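Local coordinates for ABC transporter, periplasmic substrate-binding protein (Thermotoga maritima, PDB 2HPG) that probably binds a small solute in the periplasm and delivers it to a tripartite ATP-independent (TRAP) transporter in the membrane, at residues M117-W120 with L121-E125; G306-N309 with A310-Q313. One frame throughout, in Å; residues are numbered along the deposited sequence.

How the interactions relate
Both contacts are local, so neither closes a long loop, and they follow one another along the chain without nesting or crossing. Interaction 1 comes first, within helix 115-128, which leads directly into the long strand 130-146 of the central sheet. Nearly two hundred residues later, interaction 2 spans the turn that follows helix 291-305 and the first turn of helix 308-318, close to the C terminus. Their centres lie about 16 Å apart on the same side of the chain's centre. The two meet where Trp120 CZ2 packs 4.2 Å from Ala310 CB, so the start of helix 308-318 touches helix 115-128 at this point.

Interaction 1 of 2, residues M117-W120 with L121-E125; sequences MQKW and LKELE
Leu121 N donates to Met117 O at 2.9 Å, and the i to i+4 pattern continues unbroken as Lys122, Glu123 and Leu124 bond to Gln118, Lys119 and Trp120, in regular alpha-helical geometry. Lys122 N also makes a weak second bond to Lys119 O.

On the buried face, Met117 is a selenomethionine whose chain bends at chi2 and chi3 (54° and 51°), laying SE across the fork of Leu121, 3.7 Å from both Leu121 CG and Leu121 CD2. The unbranched, flexible chain of methionine, here with selenium in place of sulfur, can bend to fit there, and Leu121 continues the apolar surface onto Val132. Leu124 extends the same face against Ile130 and Val132, while Trp120 fills a buried place beside Asp83. Glu123 OE1 lies near the plane of the indole, at its edge, 4.3 Å from Trp120 CD1.

Lys119 and Glu123 run alongside each other on the outer face. Here the carboxylate rests against methylenes, with Glu123 OE2 3.4 Å from Lys119 CG, whereas Lys119 NZ stays 5.0 Å from Glu123 OE2.

The chemistry is thus amphipathic: apolar packing seats the helix on strand 130-146, and the opposite charges outside probably add only a modest electrostatic attraction.

Interaction 2 of 2, residues G306-N309 with A310-Q313; sequences GLEN and ALNQ
Side by side and pointing the same way, the side chains of Glu308 and Leu311 meet in the first turn of helix 308-318, where a bend at Glu308 chi2 (61°) brings OE2 within 3.8 Å of Leu311 CD2. Gly306 ends the preceding helix as the C-prime residue of a Schellman motif, its positive phi (82°) being easy for a residue without a side chain, and Leu307 then takes the N-cap position. Leu311 N donates to Leu307 O at 3.1 Å.

The tight part is apolar. The small methyl of buried Ala310 lets the segments pack closely and leaves room for the Trp120 ring that touches it. Leu311 reaches Phe92, Phe95 and Tyr302, while Leu307 packs on Leu89; branched aliphatic chains suit this junction of the helix start with neighbouring loops and helices.

A water stands between Gly306 O (2.6 Å) and Ala310 N (3.0 Å), giving a hydrogen to the first and accepting one from the second, in place of a direct i to i+4 bond. Gly306 O also takes a hydrogen bond from Lys82 NZ.

Exposed Asn309 and Asn312 form the looser side, where polar amides suit solvent. The Glu308 carboxylate crosses the Asn312 amide with their planes 69° apart, and Glu308 OE2 remains 3.7 Å from Asn312 ND2, a loose approach. Glu308 OE2 also has a long, weak ion pair with Lys299. Gln313 turns its amide to Glu317, one helical turn on.

The helix's N-terminal end is probably favourable to the negative charge of Glu308, while the leucines pack on their surroundings and the water links the Schellman end to the new helix.

Interaction 1 of 2, residues M117-W120 with L121-E125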
loop_
_atom_site.group_PDB
_atom_site.type_symbol
_atom_site.label_atom_id
_atom_site.label_comp_id
_atom_site.label_asym_id
_atom_site.label_seq_id
_atom_site.Cartn_x
_atom_site.Cartn_y
_atom_site.Cartn_z
HETATM N N MSE A 117 -6.189 4.550 -16.474
HETATM C CA MSE A 117 -6.058 5.070 -15.111
HETATM C C MSE A 117 -6.720 6.443 -15.041
HETATM O O MSE A 117 -7.482 6.728 -14.118
HETATM C CB MSE A 117 -4.596 5.179 -14.670
HETATM C CG MSE A 117 -4.371 5.821 -13.279
HETATM SE SE MSE A 117 -5.369 4.996 -11.794
HETATM C CE MSE A 117 -4.886 3.167 -12.077
ATOM N N GLN A 118 -6.434 7.298 -16.017
ATOM C CA GLN A 118 -7.067 8.615 -16.039
ATOM C C GLN A 118 -8.594 8.508 -16.014
ATOM O O GLN A 118 -9.268 9.306 -15.345
ATOM C CB GLN A 118 -6.575 9.437 -17.218
ATOM C CG GLN A 118 -5.183 10.002 -16.972
ATOM C CD GLN A 118 -4.498 10.442 -18.244
ATOM O OE1 GLN A 118 -5.100 10.442 -19.331
ATOM N NE2 GLN A 118 -3.224 10.808 -18.128
ATOM N N LYS A 119 -9.138 7.507 -16.699
ATOM C CA LYS A 119 -10.567 7.252 -16.634
ATOM C C LYS A 119 -11.002 6.956 -15.200
ATOM O O LYS A 119 -11.870 7.634 -14.656
ATOM C CB LYS A 119 -10.974 6.090 -17.537
ATOM C CG LYS A 119 -12.445 5.716 -17.406
ATOM C CD LYS A 119 -12.852 4.603 -18.342
ATOM C CE LYS A 119 -12.471 3.240 -17.779
ATOM N NZ LYS A 119 -12.680 2.130 -18.765
ATOM N N TRP A 120 -10.397 5.942 -14.588
ATOM C CA TRP A 120 -10.777 5.523 -13.232
ATOM C C TRP A 120 -10.713 6.668 -12.241
ATOM O O TRP A 120 -11.540 6.741 -11.347
ATOM C CB TRP A 120 -9.848 4.416 -12.717
ATOM C CG TRP A 120 -9.930 3.134 -13.461
ATOM C CD1 TRP A 120 -10.985 2.674 -14.185
ATOM C CD2 TRP A 120 -8.926 2.113 -13.519
ATOM N NE1 TRP A 120 -10.696 1.441 -14.707
ATOM C CE2 TRP A 120 -9.438 1.072 -14.314
ATOM C CE3 TRP A 120 -7.644 1.986 -12.985
ATOM C CZ2 TRP A 120 -8.706 -0.092 -14.595
ATOM C CZ3 TRP A 120 -6.916 0.837 -13.256
ATOM C CH2 TRP A 120 -7.455 -0.192 -14.049
ATOM N N LEU A 121 -9.712 7.538 -12.393
ATOM C CA LEU A 121 -9.500 8.646 -11.469
ATOM C C LEU A 121 -10.538 9.742 -11.657
ATOM O O LEU A 121 -10.865 10.460 -10.712
ATOM C CB LEU A 121 -8.097 9.233 -11.630
ATOM C CG LEU A 121 -6.946 8.285 -11.304
ATOM C CD1 LEU A 121 -5.600 8.998 -11.482
ATOM C CD2 LEU A 121 -7.103 7.691 -9.903
ATOM N N LYS A 122 -11.029 9.879 -12.884
ATOM C CA LYS A 122 -12.099 10.816 -13.190
ATOM C C LYS A 122 -13.426 10.318 -12.636
ATOM O O LYS A 122 -14.229 11.120 -12.185
ATOM C CB LYS A 122 -12.220 11.003 -14.700
ATOM C CG LYS A 122 -13.167 12.111 -15.113
ATOM C CD LYS A 122 -13.012 12.414 -16.599
ATOM C CE LYS A 122 -13.934 13.525 -17.072
ATOM N NZ LYS A 122 -13.648 13.866 -18.499
ATOM N N GLU A 123 -13.650 9.003 -12.683
ATOM C CA GLU A 123 -14.838 8.377 -12.088
ATOM C C GLU A 123 -14.838 8.480 -10.568
ATOM O O GLU A 123 -15.886 8.659 -9.965
ATOM C CB GLU A 123 -14.948 6.901 -12.487
ATOM C CG GLU A 123 -15.161 6.684 -13.984
ATOM C CD GLU A 123 -15.101 5.216 -14.438
ATOM O OE1 GLU A 123 -14.892 4.298 -13.608
ATOM O OE2 GLU A 123 -15.275 4.990 -15.659
ATOM N N LEU A 124 -13.667 8.354 -9.950
ATOM C CA LEU A 124 -13.556 8.486 -8.501
ATOM C C LEU A 124 -13.921 9.901 -8.086
ATOM O O LEU A 124 -14.613 10.106 -7.101
ATOM C CB LEU A 124 -12.141 8.149 -8.004
ATOM C CG LEU A 124 -11.830 6.680 -7.696
ATOM C CD1 LEU A 124 -10.340 6.531 -7.375
ATOM C CD2 LEU A 124 -12.691 6.139 -6.558
ATOM N N GLU A 125 -13.436 10.868 -8.848
ATOM C CA GLU A 125 -13.686 12.269 -8.579
ATOM C C GLU A 125 -15.156 12.643 -8.804
ATOM O O GLU A 125 -15.802 13.185 -7.903
ATOM C CB GLU A 125 -12.772 13.113 -9.457
ATOM C CG GLU A 125 -12.760 14.597 -9.136
ATOM C CD GLU A 125 -11.458 15.252 -9.542
ATOM O OE1 GLU A 125 -10.706 14.633 -10.347
ATOM O OE2 GLU A 125 -11.169 16.378 -9.057
#

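Interaction 2 of 2, residues G306-N309 with A310-Q313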
loop_
_atom_site.group_PDB
_atom_site.type_symbol
_atom_site.label_atom_id
_atom_site.label_comp_id
_atom_site.label_asym_id
_atom_site.label_seq_id
_atom_site.Cartn_x
_atom_site.Cartn_y
_atom_site.Cartn_z
ATOM N N GLY A 306 -13.140 -10.408 -10.678
ATOM C CA GLY A 306 -13.513 -9.758 -11.931
ATOM C C GLY A 306 -12.579 -8.644 -12.359
ATOM O O GLY A 306 -13.032 -7.631 -12.914
ATOM N N LEU A 307 -11.279 -8.837 -12.136
ATOM C CA LEU A 307 -10.264 -7.802 -12.378
ATOM C C LEU A 307 -9.200 -8.179 -13.404
ATOM O O LEU A 307 -8.250 -7.426 -13.617
ATOM C CB LEU A 307 -9.583 -7.420 -11.056
ATOM C CG LEU A 307 -10.544 -6.893 -9.990
ATOM C CD1 LEU A 307 -9.872 -6.762 -8.633
ATOM C CD2 LEU A 307 -11.128 -5.569 -10.448
ATOM N N GLU A 308 -9.360 -9.318 -14.066
ATOM C CA GLU A 308 -8.383 -9.752 -15.076
ATOM C C GLU A 308 -8.410 -8.830 -16.312
ATOM O O GLU A 308 -7.360 -8.426 -16.823
ATOM C CB GLU A 308 -8.622 -11.229 -15.431
ATOM C CG GLU A 308 -7.544 -11.886 -16.312
ATOM C CD GLU A 308 -6.128 -11.924 -15.704
ATOM O OE1 GLU A 308 -5.968 -12.067 -14.465
ATOM O OE2 GLU A 308 -5.162 -11.838 -16.500
ATOM N N ASN A 309 -9.606 -8.449 -16.757
ATOM C CA ASN A 309 -9.717 -7.451 -17.834
ATOM C C ASN A 309 -9.008 -6.162 -17.467
ATOM O O ASN A 309 -8.286 -5.581 -18.296
ATOM C CB ASN A 309 -11.188 -7.164 -18.194
ATOM C CG ASN A 309 -11.739 -8.126 -19.245
ATOM O OD1 ASN A 309 -10.992 -8.643 -20.080
ATOM N ND2 ASN A 309 -13.051 -8.356 -19.213
ATOM N N ALA A 310 -9.186 -5.728 -16.216
ATOM C CA ALA A 310 -8.520 -4.519 -15.712
ATOM C C ALA A 310 -7.011 -4.595 -15.838
ATOM O O ALA A 310 -6.380 -3.639 -16.255
ATOM C CB ALA A 310 -8.917 -4.256 -14.247
ATOM N N LEU A 311 -6.431 -5.729 -15.450
ATOM C CA LEU A 311 -4.969 -5.949 -15.549
ATOM C C LEU A 311 -4.493 -5.881 -17.004
ATOM O O LEU A 311 -3.558 -5.153 -17.356
ATOM C CB LEU A 311 -4.609 -7.317 -14.944
ATOM C CG LEU A 311 -3.155 -7.804 -15.076
ATOM C CD1 LEU A 311 -2.219 -6.942 -14.257
ATOM C CD2 LEU A 311 -3.034 -9.261 -14.672
ATOM N N ASN A 312 -5.165 -6.650 -17.847
ATOM C CA ASN A 312 -4.858 -6.712 -19.284
ATOM C C ASN A 312 -4.940 -5.346 -19.947
ATOM O O ASN A 312 -4.052 -4.953 -20.739
ATOM C CB ASN A 312 -5.810 -7.700 -19.956
ATOM C CG ASN A 312 -5.485 -9.139 -19.606
ATOM O OD1 ASN A 312 -4.313 -9.518 -19.572
ATOM N ND2 ASN A 312 -6.509 -9.942 -19.331
ATOM N N GLN A 313 -5.982 -4.603 -19.585
ATOM C CA GLN A 313 -6.138 -3.254 -20.086
ATOM C C GLN A 313 -4.959 -2.388 -19.699
ATOM O O GLN A 313 -4.457 -1.644 -20.522
ATOM C CB GLN A 313 -7.445 -2.629 -19.603
ATOM C CG GLN A 313 -7.782 -1.340 -20.349
ATOM C CD GLN A 313 -7.912 -1.537 -21.874
ATOM O OE1 GLN A 313 -8.668 -2.397 -22.337
ATOM N NE2 GLN A 313 -7.183 -0.729 -22.646
HETATM O O HOH W 1 -11.837 -6.271 -14.841
#